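Local structure of Na-K-Cl cotransporter (Methanosarcina acetivorans, 3G40) at residues N22-V27 and K51-A56; N63-L68 and S82-I87; V98-L103 and R132-Y137; E32-F37 and P69-G74; L113-P118 and M139-F144. The protein probably cotransports chloride together with cations across the membrane, this chain being its cytoplasmic C-terminal domain. All blocks are in the same frame, centred on the assembly; numbering follows the deposited sequence.

Contact 1: residues N22-V27 and K51-A56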
# COMPACT_ATOMS: atom_id res chain seq x y z
N ASN A 22 -17.65 -2.85 -13.02
CA ASN A 22 -16.92 -3.70 -13.95
C ASN A 22 -15.81 -2.88 -14.58
O ASN A 22 -16.08 -2.00 -15.39
CB ASN A 22 -17.87 -4.24 -15.02
CG ASN A 22 -18.99 -5.07 -14.44
OD1 ASN A 22 -18.75 -6.04 -13.71
ND2 ASN A 22 -20.23 -4.70 -14.75
N LEU A 23 -14.56 -3.13 -14.18
CA LEU A 23 -13.44 -2.29 -14.59
C LEU A 23 -12.72 -2.88 -15.80
O LEU A 23 -12.54 -4.09 -15.89
CB LEU A 23 -12.42 -2.16 -13.46
CG LEU A 23 -12.98 -1.69 -12.12
CD1 LEU A 23 -11.84 -1.54 -11.10
CD2 LEU A 23 -13.72 -0.38 -12.32
N LEU A 24 -12.30 -2.00 -16.70
CA LEU A 24 -11.31 -2.36 -17.71
C LEU A 24 -9.99 -1.74 -17.25
O LEU A 24 -9.89 -0.53 -17.07
CB LEU A 24 -11.70 -1.80 -19.07
CG LEU A 24 -10.72 -2.09 -20.21
CD1 LEU A 24 -10.59 -3.60 -20.43
CD2 LEU A 24 -11.20 -1.41 -21.46
N VAL A 25 -9.00 -2.59 -17.01
CA VAL A 25 -7.74 -2.15 -16.45
C VAL A 25 -6.57 -2.44 -17.40
O VAL A 25 -6.11 -3.58 -17.49
CB VAL A 25 -7.47 -2.85 -15.09
CG1 VAL A 25 -6.18 -2.33 -14.45
CG2 VAL A 25 -8.67 -2.68 -14.14
N PRO A 26 -6.07 -1.41 -18.09
CA PRO A 26 -4.87 -1.64 -18.91
C PRO A 26 -3.67 -1.91 -18.02
O PRO A 26 -3.52 -1.27 -16.97
CB PRO A 26 -4.68 -0.31 -19.65
CG PRO A 26 -5.90 0.53 -19.34
CD PRO A 26 -6.50 -0.00 -18.09
N VAL A 27 -2.84 -2.87 -18.42
CA VAL A 27 -1.66 -3.24 -17.66
C VAL A 27 -0.44 -3.28 -18.58
O VAL A 27 -0.40 -4.06 -19.53
CB VAL A 27 -1.84 -4.62 -17.03
CG1 VAL A 27 -0.57 -5.03 -16.31
CG2 VAL A 27 -3.03 -4.62 -16.09
N LYS A 51 -11.37 -6.72 -15.81
CA LYS A 51 -10.75 -7.22 -17.03
C LYS A 51 -9.34 -6.66 -17.17
O LYS A 51 -9.15 -5.45 -17.30
CB LYS A 51 -11.58 -6.84 -18.26
CG LYS A 51 -11.04 -7.44 -19.55
CD LYS A 51 -12.05 -7.28 -20.68
CE LYS A 51 -12.29 -8.60 -21.41
NZ LYS A 51 -11.03 -9.33 -21.72
N LEU A 52 -8.35 -7.54 -17.13
CA LEU A 52 -6.97 -7.11 -17.29
C LEU A 52 -6.61 -7.07 -18.76
O LEU A 52 -6.64 -8.09 -19.43
CB LEU A 52 -6.05 -8.05 -16.54
CG LEU A 52 -6.42 -8.18 -15.07
CD1 LEU A 52 -5.59 -9.26 -14.40
CD2 LEU A 52 -6.27 -6.81 -14.32
N LEU A 53 -6.32 -5.87 -19.27
CA LEU A 53 -5.96 -5.68 -20.67
C LEU A 53 -4.46 -5.46 -20.75
O LEU A 53 -3.96 -4.34 -20.55
CB LEU A 53 -6.72 -4.49 -21.26
CG LEU A 53 -6.38 -4.09 -22.70
CD1 LEU A 53 -6.69 -5.22 -23.66
CD2 LEU A 53 -7.15 -2.84 -23.10
N GLY A 54 -3.74 -6.54 -21.02
CA GLY A 54 -2.29 -6.52 -21.08
C GLY A 54 -1.80 -5.86 -22.35
O GLY A 54 -2.15 -6.27 -23.46
N LEU A 55 -0.96 -4.84 -22.18
CA LEU A 55 -0.38 -4.14 -23.31
C LEU A 55 1.10 -4.49 -23.45
O LEU A 55 1.94 -4.01 -22.67
CB LEU A 55 -0.57 -2.63 -23.18
CG LEU A 55 -2.02 -2.20 -22.92
CD1 LEU A 55 -2.09 -0.69 -22.76
CD2 LEU A 55 -2.94 -2.67 -24.05
N ALA A 56 1.39 -5.34 -24.43
CA ALA A 56 2.74 -5.77 -24.80
C ALA A 56 3.59 -6.23 -23.63
O ALA A 56 4.74 -6.64 -23.83
CB ALA A 56 3.46 -4.69 -25.61
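Leu24 and Lys51 both swing CG to the side opposite the backbone N (chi1 179° and -175°), and the two chains therefore run side by side off the same face of the sheet, with Leu24 CD1 lying 4.0 Å from Lys51 CD. The same Leu24 methyl reaches forward to Leu53 CB at 4.1 Å, while the lysine chain bends further out and carries its amino end away from the neighbouring strand. On the other face, Leu52 CD2 comes up between two valines, 4.2 Å from Val25 CB and slightly farther from Val27 CG2. Beyond Pro26, Leu55 CD1 touches the proline ring at CB, extending the apolar row past the last strand residue.

These side chains ride on a textbook parallel pairing, in which each strand alternately gives and takes. Lys51 N bonds to Leu23 O at 2.9 Å, and Val25 N answers to Lys51 O. Further on, Leu53 N bonds to Val25 O and Val27 N to Leu53 O. Pro26 has no N-H to give, yet its CA lies 3.3 Å from Leu53 O in a CA-H...O contact. Leu55 N closes the series on Val27 O.

The two strands belong to the beta-alpha-beta unit that crosses over through helix 30-44. Strand 112-116 flanks 22-27 and strand 81-86 flanks 49-54, while Met100 and Leu96 of helix 94-103 cover the face of Leu24 and Pro26.

Contact 2: residues N63-L68 and S82-I87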
# COMPACT_ATOMS: atom_id res chain seq x y z
N ASN A 63 6.75 -10.13 -19.50
CA ASN A 63 6.09 -11.43 -19.53
C ASN A 63 4.68 -11.38 -18.95
O ASN A 63 4.35 -12.10 -18.01
CB ASN A 63 6.92 -12.50 -18.82
CG ASN A 63 6.68 -13.88 -19.39
OD1 ASN A 63 5.82 -14.07 -20.25
ND2 ASN A 63 7.46 -14.86 -18.92
N LEU A 64 3.85 -10.51 -19.52
CA LEU A 64 2.45 -10.44 -19.14
C LEU A 64 1.76 -11.79 -19.30
O LEU A 64 0.84 -12.11 -18.56
CB LEU A 64 1.74 -9.37 -19.98
CG LEU A 64 2.24 -7.94 -19.73
CD1 LEU A 64 1.51 -6.95 -20.62
CD2 LEU A 64 2.06 -7.59 -18.28
N LEU A 65 2.24 -12.60 -20.25
CA LEU A 65 1.59 -13.88 -20.53
C LEU A 65 1.66 -14.81 -19.32
O LEU A 65 0.75 -15.61 -19.10
CB LEU A 65 2.21 -14.56 -21.77
CG LEU A 65 1.35 -15.59 -22.51
CD1 LEU A 65 0.11 -14.93 -23.14
CD2 LEU A 65 2.16 -16.32 -23.57
N SER A 66 2.73 -14.69 -18.55
CA SER A 66 2.90 -15.50 -17.34
C SER A 66 2.18 -14.92 -16.12
O SER A 66 1.64 -15.66 -15.29
CB SER A 66 4.38 -15.65 -17.02
OG SER A 66 5.06 -16.29 -18.09
N GLN A 67 2.16 -13.59 -16.00
CA GLN A 67 1.68 -12.94 -14.79
C GLN A 67 0.18 -12.62 -14.78
O GLN A 67 -0.47 -12.75 -13.74
CB GLN A 67 2.49 -11.68 -14.50
CG GLN A 67 3.98 -11.93 -14.31
CD GLN A 67 4.62 -10.94 -13.36
OE1 GLN A 67 4.08 -10.64 -12.29
NE2 GLN A 67 5.80 -10.45 -13.73
N LEU A 68 -0.36 -12.17 -15.91
CA LEU A 68 -1.76 -11.77 -15.95
C LEU A 68 -2.75 -12.89 -15.60
O LEU A 68 -3.70 -12.66 -14.86
CB LEU A 68 -2.14 -11.11 -17.29
CG LEU A 68 -1.61 -9.69 -17.53
CD1 LEU A 68 -2.38 -9.06 -18.67
CD2 LEU A 68 -1.72 -8.82 -16.26
N SER A 82 -13.22 -12.05 -13.05
CA SER A 82 -12.07 -11.52 -13.75
C SER A 82 -11.77 -12.25 -15.06
O SER A 82 -12.07 -13.44 -15.21
CB SER A 82 -10.83 -11.59 -12.85
OG SER A 82 -9.78 -10.83 -13.42
N SER A 83 -11.17 -11.52 -15.98
CA SER A 83 -10.69 -12.12 -17.23
C SER A 83 -9.45 -11.34 -17.63
O SER A 83 -9.12 -10.31 -17.04
CB SER A 83 -11.78 -12.01 -18.30
OG SER A 83 -12.16 -10.66 -18.49
N TRP A 84 -8.72 -11.83 -18.63
CA TRP A 84 -7.52 -11.15 -19.04
C TRP A 84 -7.34 -11.38 -20.54
O TRP A 84 -7.82 -12.37 -21.09
CB TRP A 84 -6.30 -11.67 -18.27
CG TRP A 84 -6.04 -13.13 -18.49
CD1 TRP A 84 -6.59 -14.18 -17.81
CD2 TRP A 84 -5.17 -13.71 -19.48
NE1 TRP A 84 -6.12 -15.37 -18.32
CE2 TRP A 84 -5.25 -15.11 -19.34
CE3 TRP A 84 -4.34 -13.17 -20.47
CZ2 TRP A 84 -4.52 -15.99 -20.16
CZ3 TRP A 84 -3.62 -14.06 -21.29
CH2 TRP A 84 -3.71 -15.44 -21.12
N THR A 85 -6.67 -10.45 -21.19
CA THR A 85 -6.27 -10.67 -22.58
C THR A 85 -4.95 -9.94 -22.74
O THR A 85 -4.59 -9.12 -21.89
CB THR A 85 -7.32 -10.12 -23.57
OG1 THR A 85 -6.94 -10.45 -24.91
CG2 THR A 85 -7.42 -8.62 -23.46
N ILE A 86 -4.22 -10.25 -23.80
CA ILE A 86 -2.97 -9.55 -24.07
C ILE A 86 -2.99 -8.88 -25.44
O ILE A 86 -3.24 -9.52 -26.47
CB ILE A 86 -1.75 -10.46 -23.91
CG1 ILE A 86 -1.71 -11.02 -22.49
CG2 ILE A 86 -0.47 -9.69 -24.22
CD1 ILE A 86 -0.35 -11.46 -22.04
N ILE A 87 -2.70 -7.58 -25.42
CA ILE A 87 -2.74 -6.68 -26.57
C ILE A 87 -3.98 -6.80 -27.43
O ILE A 87 -4.89 -5.97 -27.33
CB ILE A 87 -1.44 -6.73 -27.40
CG1 ILE A 87 -1.16 -8.15 -27.90
CG2 ILE A 87 -0.28 -6.24 -26.57
CD1 ILE A 87 0.18 -8.28 -28.60
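Ile86 drives its CD1 methyl into the first turn of helix 64-77, where it meets main chain and side chain at once. The methyl lies 3.3 Å from Leu65 N and, tighter than ordinary van der Waals contact, 3.4 Å from Leu65 CA. Leu64 CB closes on it at 3.6 Å, and Leu65 CD1 arrives from another direction, the leucine and isoleucine side chains crossing at about a right angle. With chi1 at -59°, Ile86 holds CG1 opposite its own carbonyl carbon and beside its N, which lets CD1 reach the helix. The turn it presses on is pinned by Asp60, whose carboxylate oxygens accept the N-H groups of Leu64 and Leu65.

Toward Trp84 the fit relaxes. Leu68 presents its main-chain C over one face of the indole, but its CB stands 4.3 Å from Trp84 CB, and Leu65 CD1 is equally distant from Trp84 CZ3, meeting the ring obliquely. Leu65 is exposed and Trp84 partly so, making this the solvent side, whereas Leu68 is buried, its CD1 resting 3.9 Å from Thr85 O.

Helix and strand run antiparallel, 176° apart, with their axes 9.2 Å from each other at closest approach. This is the geometry of a helix lying back across its own sheet in a beta-alpha-beta crossover, here linking strand 49-54 to its parallel neighbour 81-86, an outermost strand within the chain.

Contact 3: residues V98-L103 and R132-Y137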
# COMPACT_ATOMS: atom_id res chain seq x y z
N VAL A 98 -9.45 -0.39 -29.10
CA VAL A 98 -9.87 -1.74 -29.46
C VAL A 98 -10.36 -2.49 -28.22
O VAL A 98 -11.38 -3.18 -28.26
CB VAL A 98 -8.72 -2.53 -30.13
CG1 VAL A 98 -9.13 -3.99 -30.33
CG2 VAL A 98 -8.31 -1.88 -31.44
N GLY A 99 -9.62 -2.34 -27.13
CA GLY A 99 -10.00 -2.97 -25.87
C GLY A 99 -11.42 -2.63 -25.48
O GLY A 99 -12.22 -3.52 -25.17
N MET A 100 -11.75 -1.34 -25.50
CA MET A 100 -13.08 -0.88 -25.14
C MET A 100 -14.11 -1.25 -26.21
O MET A 100 -15.25 -1.62 -25.90
CB MET A 100 -13.08 0.63 -24.91
CG MET A 100 -12.03 1.10 -23.92
SD MET A 100 -12.18 2.86 -23.54
CE MET A 100 -12.21 3.58 -25.18
N GLU A 101 -13.70 -1.17 -27.47
CA GLU A 101 -14.57 -1.51 -28.58
C GLU A 101 -15.03 -2.95 -28.45
O GLU A 101 -16.18 -3.27 -28.74
CB GLU A 101 -13.85 -1.30 -29.91
CG GLU A 101 -14.72 -1.53 -31.14
CD GLU A 101 -15.90 -0.57 -31.21
OE1 GLU A 101 -15.98 0.21 -32.18
OE2 GLU A 101 -16.75 -0.60 -30.29
N ALA A 102 -14.12 -3.82 -28.02
CA ALA A 102 -14.41 -5.24 -27.91
C ALA A 102 -15.42 -5.53 -26.80
O ALA A 102 -16.12 -6.55 -26.84
CB ALA A 102 -13.12 -6.02 -27.67
N LEU A 103 -15.50 -4.63 -25.83
CA LEU A 103 -16.40 -4.79 -24.68
C LEU A 103 -17.88 -4.75 -25.07
O LEU A 103 -18.72 -5.34 -24.38
CB LEU A 103 -16.10 -3.71 -23.63
CG LEU A 103 -14.94 -3.94 -22.66
CD1 LEU A 103 -15.45 -4.31 -21.28
CD2 LEU A 103 -13.95 -4.98 -23.18
N ARG A 132 -11.37 11.04 -23.18
CA ARG A 132 -12.37 11.62 -24.07
C ARG A 132 -13.11 10.50 -24.83
O ARG A 132 -14.33 10.53 -24.97
CB ARG A 132 -11.67 12.56 -25.05
CG ARG A 132 -12.46 13.77 -25.49
CD ARG A 132 -11.63 14.59 -26.48
NE ARG A 132 -11.20 13.78 -27.62
CZ ARG A 132 -11.66 13.92 -28.86
NH1 ARG A 132 -12.54 14.87 -29.14
NH2 ARG A 132 -11.22 13.13 -29.82
N LYS A 133 -12.35 9.52 -25.31
CA LYS A 133 -12.88 8.39 -26.07
C LYS A 133 -13.78 7.46 -25.24
O LYS A 133 -14.72 6.87 -25.78
CB LYS A 133 -11.74 7.56 -26.66
CG LYS A 133 -10.89 8.26 -27.72
CD LYS A 133 -11.51 8.16 -29.12
CE LYS A 133 -10.55 8.69 -30.18
NZ LYS A 133 -11.25 9.14 -31.42
N ALA A 134 -13.48 7.32 -23.95
CA ALA A 134 -14.19 6.35 -23.11
C ALA A 134 -15.69 6.61 -23.07
O ALA A 134 -16.49 5.68 -23.02
CB ALA A 134 -13.60 6.31 -21.69
N SER A 135 -16.06 7.88 -23.10
CA SER A 135 -17.47 8.27 -23.05
C SER A 135 -18.21 7.76 -24.29
O SER A 135 -19.38 7.39 -24.21
CB SER A 135 -17.58 9.79 -22.96
OG SER A 135 -16.66 10.30 -22.00
N MET A 136 -17.51 7.73 -25.42
CA MET A 136 -18.09 7.27 -26.67
C MET A 136 -18.57 5.82 -26.56
O MET A 136 -19.57 5.45 -27.18
CB MET A 136 -17.06 7.40 -27.80
CG MET A 136 -16.43 8.78 -27.90
SD MET A 136 -15.16 8.87 -29.19
CE MET A 136 -14.72 10.61 -29.10
N TYR A 137 -17.86 5.01 -25.79
CA TYR A 137 -18.23 3.61 -25.62
C TYR A 137 -19.09 3.39 -24.38
O TYR A 137 -19.08 2.30 -23.79
CB TYR A 137 -16.98 2.73 -25.58
CG TYR A 137 -16.19 2.77 -26.88
CD1 TYR A 137 -15.16 3.69 -27.06
CD2 TYR A 137 -16.49 1.90 -27.92
CE1 TYR A 137 -14.45 3.73 -28.25
CE2 TYR A 137 -15.78 1.93 -29.11
CZ TYR A 137 -14.76 2.85 -29.26
OH TYR A 137 -14.05 2.89 -30.44
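Ala134, whose CB rests 4.2 Å from Met100 SD, has its O gripped weakly by Tyr137 N at 3.2 Å and probably also by Met139 N. Tyr137, just past the end of helix 124-136, points its side chain toward helix 94-103. Met100 runs across that ring at about a right angle. Its CB lies 4.2 Å above one face, offset toward the rim, and Glu101 N sits over the ring as well. The methionine bends at its last torsion (chi3 -52°), which carries CE to within 3.5 Å of Tyr137 CD1. The contact illustrates how neighbouring helices of an alpha/beta domain meet over a shared sheet face: helix 94-103 and the end of helix 124-136 lie on the same side, bridged here chiefly by one aromatic residue. Farther out on the ring stands the Glu101 carboxylate, its plane turned 85° from that of the phenol. OE1 is in the ring plane, at the edge, 3.7 Å from Tyr137 OH, and OE2 comes as near as 3.0 Å to Tyr137 CE2. With an alanine in place of Tyr137, Met100 CE would probably lose its aromatic support on one side, and the Glu101 carboxylate would lose the ring it lies against. Met100 also packs on Met139, whereas Glu101 is exposed.

Contact 4: residues E32-F37 and P69-G74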
# COMPACT_ATOMS: atom_id res chain seq x y z
N GLU A 32 3.01 -2.78 -11.03
CA GLU A 32 2.04 -1.73 -10.73
C GLU A 32 0.68 -2.36 -10.44
O GLU A 32 -0.02 -1.96 -9.51
CB GLU A 32 1.90 -0.75 -11.89
CG GLU A 32 2.98 0.31 -11.96
CD GLU A 32 2.79 1.44 -10.94
OE1 GLU A 32 1.75 1.49 -10.25
OE2 GLU A 32 3.69 2.30 -10.86
N LEU A 33 0.31 -3.34 -11.26
CA LEU A 33 -0.93 -4.06 -11.01
C LEU A 33 -0.93 -4.70 -9.62
O LEU A 33 -1.92 -4.59 -8.91
CB LEU A 33 -1.17 -5.12 -12.09
CG LEU A 33 -2.40 -6.01 -11.89
CD1 LEU A 33 -3.67 -5.17 -11.81
CD2 LEU A 33 -2.49 -7.06 -13.03
N MET A 34 0.15 -5.38 -9.26
CA MET A 34 0.24 -6.01 -7.94
C MET A 34 0.08 -4.93 -6.85
O MET A 34 -0.54 -5.17 -5.81
CB MET A 34 1.56 -6.75 -7.76
CG MET A 34 1.66 -8.05 -8.58
SD MET A 34 0.27 -9.17 -8.23
CE MET A 34 0.69 -9.75 -6.60
N GLY A 35 0.64 -3.75 -7.09
CA GLY A 35 0.56 -2.68 -6.11
C GLY A 35 -0.83 -2.08 -5.97
O GLY A 35 -1.12 -1.38 -5.00
N THR A 36 -1.69 -2.36 -6.95
CA THR A 36 -3.04 -1.80 -7.01
C THR A 36 -4.10 -2.88 -6.82
O THR A 36 -5.28 -2.56 -6.75
CB THR A 36 -3.32 -1.13 -8.38
OG1 THR A 36 -2.16 -0.42 -8.82
CG2 THR A 36 -4.49 -0.18 -8.27
N PHE A 37 -3.69 -4.15 -6.76
CA PHE A 37 -4.64 -5.25 -6.67
C PHE A 37 -5.71 -5.05 -5.58
O PHE A 37 -6.91 -5.18 -5.84
CB PHE A 37 -3.89 -6.57 -6.44
CG PHE A 37 -4.77 -7.79 -6.38
CD1 PHE A 37 -4.85 -8.65 -7.49
CD2 PHE A 37 -5.44 -8.14 -5.21
CE1 PHE A 37 -5.63 -9.81 -7.44
CE2 PHE A 37 -6.23 -9.28 -5.16
CZ PHE A 37 -6.32 -10.13 -6.29
N PRO A 69 -2.53 -14.10 -16.14
CA PRO A 69 -3.47 -15.17 -15.79
C PRO A 69 -3.45 -15.46 -14.30
O PRO A 69 -4.50 -15.78 -13.73
CB PRO A 69 -2.92 -16.38 -16.55
CG PRO A 69 -2.19 -15.78 -17.69
CD PRO A 69 -1.57 -14.53 -17.16
N SER A 70 -2.29 -15.38 -13.67
CA SER A 70 -2.22 -15.65 -12.24
C SER A 70 -2.95 -14.56 -11.44
O SER A 70 -3.63 -14.84 -10.45
CB SER A 70 -0.77 -15.75 -11.77
OG SER A 70 -0.73 -16.07 -10.39
N ILE A 71 -2.78 -13.32 -11.86
CA ILE A 71 -3.40 -12.22 -11.14
C ILE A 71 -4.91 -12.28 -11.34
O ILE A 71 -5.67 -12.06 -10.41
CB ILE A 71 -2.80 -10.88 -11.54
CG1 ILE A 71 -1.29 -10.91 -11.27
CG2 ILE A 71 -3.45 -9.73 -10.73
CD1 ILE A 71 -0.53 -9.76 -11.88
N SER A 72 -5.34 -12.63 -12.55
CA SER A 72 -6.77 -12.74 -12.83
C SER A 72 -7.41 -13.82 -11.95
O SER A 72 -8.49 -13.63 -11.39
CB SER A 72 -6.98 -13.03 -14.33
OG SER A 72 -8.34 -12.86 -14.68
N GLU A 73 -6.76 -14.97 -11.84
CA GLU A 73 -7.20 -16.02 -10.94
C GLU A 73 -7.22 -15.52 -9.49
O GLU A 73 -8.08 -15.90 -8.69
CB GLU A 73 -6.26 -17.23 -11.05
CG GLU A 73 -6.44 -18.28 -9.97
CD GLU A 73 -7.71 -19.10 -10.13
OE1 GLU A 73 -8.70 -18.58 -10.71
OE2 GLU A 73 -7.72 -20.27 -9.68
N GLY A 74 -6.29 -14.64 -9.15
CA GLY A 74 -6.25 -14.08 -7.80
C GLY A 74 -7.52 -13.30 -7.50
O GLY A 74 -8.08 -13.42 -6.42
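Phe37 sets the edge of its ring against Ile71 and Gly74, with CD1 3.7 Å from Ile71 CG2 and CZ 3.6 Å from Gly74 C. Ile71 O also lies in the plane of the ring, at its edge. A beta carbon on Gly74 would point at this ring and stand only 3.4 Å from Phe37 CE1, so the bare backbone permits the close approach. One turn back, Leu33 and Ile71 meet tip to tip, Leu33 CD2 touching Ile71 CD1 at 3.5 Å. Met34, folded at chi2 (-55°) and chi3 (-73°), brings its sulfur SD round to 3.8 Å from the same Ile71 methyl. Ile71 is thus touched by Leu33, Met34 and Phe37 of the facing helix. The two helices are nearly parallel, 7° apart, as expected of successive crossover helices laid on one face of a parallel sheet; Leu52 lies beneath them. An alanine at Phe37 would probably open a gap beside Ile71 CG2 and Gly74, and would deprive Phe75 of its stacking partner. Arg154 of the second subunit also packs on Met34 and Phe37.

Contact 5: residues L113-P118 and M139-F144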
# COMPACT_ATOMS: atom_id res chain seq x y z
N LEU A 113 -13.44 2.42 -17.20
CA LEU A 113 -12.01 2.39 -17.50
C LEU A 113 -11.19 2.88 -16.30
O LEU A 113 -11.38 4.01 -15.84
CB LEU A 113 -11.72 3.28 -18.71
CG LEU A 113 -10.25 3.35 -19.13
CD1 LEU A 113 -9.72 1.96 -19.52
CD2 LEU A 113 -10.09 4.32 -20.27
N PHE A 114 -10.27 2.05 -15.82
CA PHE A 114 -9.42 2.40 -14.68
C PHE A 114 -8.01 2.78 -15.14
O PHE A 114 -7.27 1.94 -15.65
CB PHE A 114 -9.36 1.25 -13.68
CG PHE A 114 -8.66 1.60 -12.39
CD1 PHE A 114 -9.39 1.97 -11.28
CD2 PHE A 114 -7.27 1.55 -12.30
CE1 PHE A 114 -8.75 2.30 -10.08
CE2 PHE A 114 -6.62 1.88 -11.10
CZ PHE A 114 -7.37 2.25 -9.99
N LEU A 115 -7.64 4.04 -14.92
CA LEU A 115 -6.34 4.55 -15.35
C LEU A 115 -5.55 5.07 -14.18
O LEU A 115 -6.10 5.66 -13.24
CB LEU A 115 -6.52 5.70 -16.35
CG LEU A 115 -7.31 5.42 -17.62
CD1 LEU A 115 -7.53 6.72 -18.37
CD2 LEU A 115 -6.58 4.41 -18.49
N ARG A 116 -4.25 4.87 -14.24
CA ARG A 116 -3.33 5.43 -13.27
C ARG A 116 -2.81 6.76 -13.82
O ARG A 116 -2.51 6.89 -15.01
CB ARG A 116 -2.19 4.44 -13.02
CG ARG A 116 -1.13 4.89 -12.04
CD ARG A 116 0.04 3.91 -12.01
NE ARG A 116 1.28 4.58 -11.63
CZ ARG A 116 2.19 5.00 -12.50
NH1 ARG A 116 2.01 4.80 -13.80
NH2 ARG A 116 3.29 5.61 -12.07
N LEU A 117 -2.74 7.76 -12.95
CA LEU A 117 -2.17 9.05 -13.32
C LEU A 117 -0.69 9.02 -12.95
O LEU A 117 -0.34 9.07 -11.77
CB LEU A 117 -2.89 10.19 -12.58
CG LEU A 117 -2.51 11.64 -12.93
CD1 LEU A 117 -2.75 11.96 -14.40
CD2 LEU A 117 -3.29 12.61 -12.03
N PRO A 118 0.19 8.93 -13.95
CA PRO A 118 1.63 8.83 -13.66
C PRO A 118 2.20 10.15 -13.16
O PRO A 118 1.59 11.20 -13.37
CB PRO A 118 2.25 8.47 -15.02
CG PRO A 118 1.09 8.06 -15.89
CD PRO A 118 -0.10 8.81 -15.38
N MET A 139 -18.68 4.42 -21.42
CA MET A 139 -17.84 4.05 -20.29
C MET A 139 -17.54 5.19 -19.31
O MET A 139 -17.25 6.31 -19.72
CB MET A 139 -16.52 3.43 -20.75
CG MET A 139 -16.64 1.98 -21.19
SD MET A 139 -15.06 1.31 -21.72
CE MET A 139 -14.32 0.77 -20.18
N GLY A 140 -17.61 4.88 -18.03
CA GLY A 140 -17.11 5.78 -17.01
C GLY A 140 -15.60 5.67 -16.95
O GLY A 140 -15.02 4.72 -17.49
N VAL A 141 -14.96 6.64 -16.31
CA VAL A 141 -13.51 6.61 -16.14
C VAL A 141 -13.15 6.88 -14.68
O VAL A 141 -13.71 7.79 -14.04
CB VAL A 141 -12.81 7.65 -17.04
CG1 VAL A 141 -11.30 7.65 -16.79
CG2 VAL A 141 -13.11 7.37 -18.51
N LEU A 142 -12.25 6.06 -14.14
CA LEU A 142 -11.64 6.32 -12.84
C LEU A 142 -10.17 6.62 -13.07
O LEU A 142 -9.45 5.81 -13.66
CB LEU A 142 -11.78 5.11 -11.91
CG LEU A 142 -13.19 4.79 -11.42
CD1 LEU A 142 -13.19 3.50 -10.61
CD2 LEU A 142 -13.75 5.96 -10.56
N LEU A 143 -9.73 7.79 -12.64
CA LEU A 143 -8.32 8.14 -12.78
C LEU A 143 -7.69 8.22 -11.39
O LEU A 143 -8.07 9.05 -10.56
CB LEU A 143 -8.19 9.46 -13.55
CG LEU A 143 -6.78 10.04 -13.72
CD1 LEU A 143 -5.93 9.19 -14.69
CD2 LEU A 143 -6.88 11.49 -14.17
N PHE A 144 -6.73 7.34 -11.14
CA PHE A 144 -6.19 7.16 -9.81
C PHE A 144 -4.82 7.82 -9.63
O PHE A 144 -3.88 7.55 -10.38
CB PHE A 144 -6.14 5.66 -9.49
CG PHE A 144 -5.59 5.32 -8.14
CD1 PHE A 144 -5.95 6.05 -7.00
CD2 PHE A 144 -4.75 4.23 -7.99
CE1 PHE A 144 -5.46 5.71 -5.75
CE2 PHE A 144 -4.25 3.88 -6.75
CZ PHE A 144 -4.60 4.62 -5.63
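Phe114 and Phe144 extend side by side from one face of the sheet, and the far end of the first ring, CZ, comes to 3.7 Å from Phe144 CB. Nearer its root, Phe114 CD1 rests 4.0 Å from Leu142 CB. Both phenylalanines turn CG opposite the backbone N (chi1 -172° and 180°), which sends the rings the same way. On the reverse face, Leu143 CD1 is held between two leucines of the neighbouring strand, 3.9 Å from Leu115 CB and 3.8 Å from Leu117 CB. Leu115 CD1 meets Val141 CG1 there, and Met139 curls its CE methyl against Leu113 N at 3.5 Å.

What sets these side chains beside one another is the backbone pairing. Leu113 N bonds to Gly140 O, and Leu142 N to Leu113 O. At the centre, Leu115 N meets Leu142 O at 2.8 Å. Phe144 N to Leu115 O and Leu117 N to Phe144 O complete the alternation, the last continuing just past the end of strand 112-116.

A further shell clamps both faces. Phe39 and Leu40 of helix 30-44 pack on Phe114, while Ile130, Ile131 and Ala134 of helix 124-136 cover Leu113, Leu115 and Val141. Beyond strand 140-145 the antiparallel strand 271-276 continues the sheet. Two adjacent parallel strands joined through a helix packed on one face form the classical beta-alpha-beta unit, here sandwiched by helices on both faces as in three-layer alpha/beta domains.

How the contacts relate
Contacts 2, 1 and 5 succeed one another along one sheet from its 81-86 end, contact 2 laying a helix on that strand; contacts 3 and 4 sit on opposite sheet faces, 23 Å apart between centres. Contact 1 is the hub: its centre lies 8 Å from contact 2's, joined through Gly54 N and Thr85 O at 2.8 Å, and 11 Å from contact 5's, joined through Leu24 O and Phe114 N at 2.9 Å. Leu24 packs on Met100 of contact 3, while Leu52 and Val27 meet Leu33 of contact 4. Contacts 2 and 4 share helix 64-77, and Ser82 OG probably bonds to Ser72 OG. The strand order 81-86, 49-54, 22-27, 112-116, 140-145 recalls Rossmann-like folds.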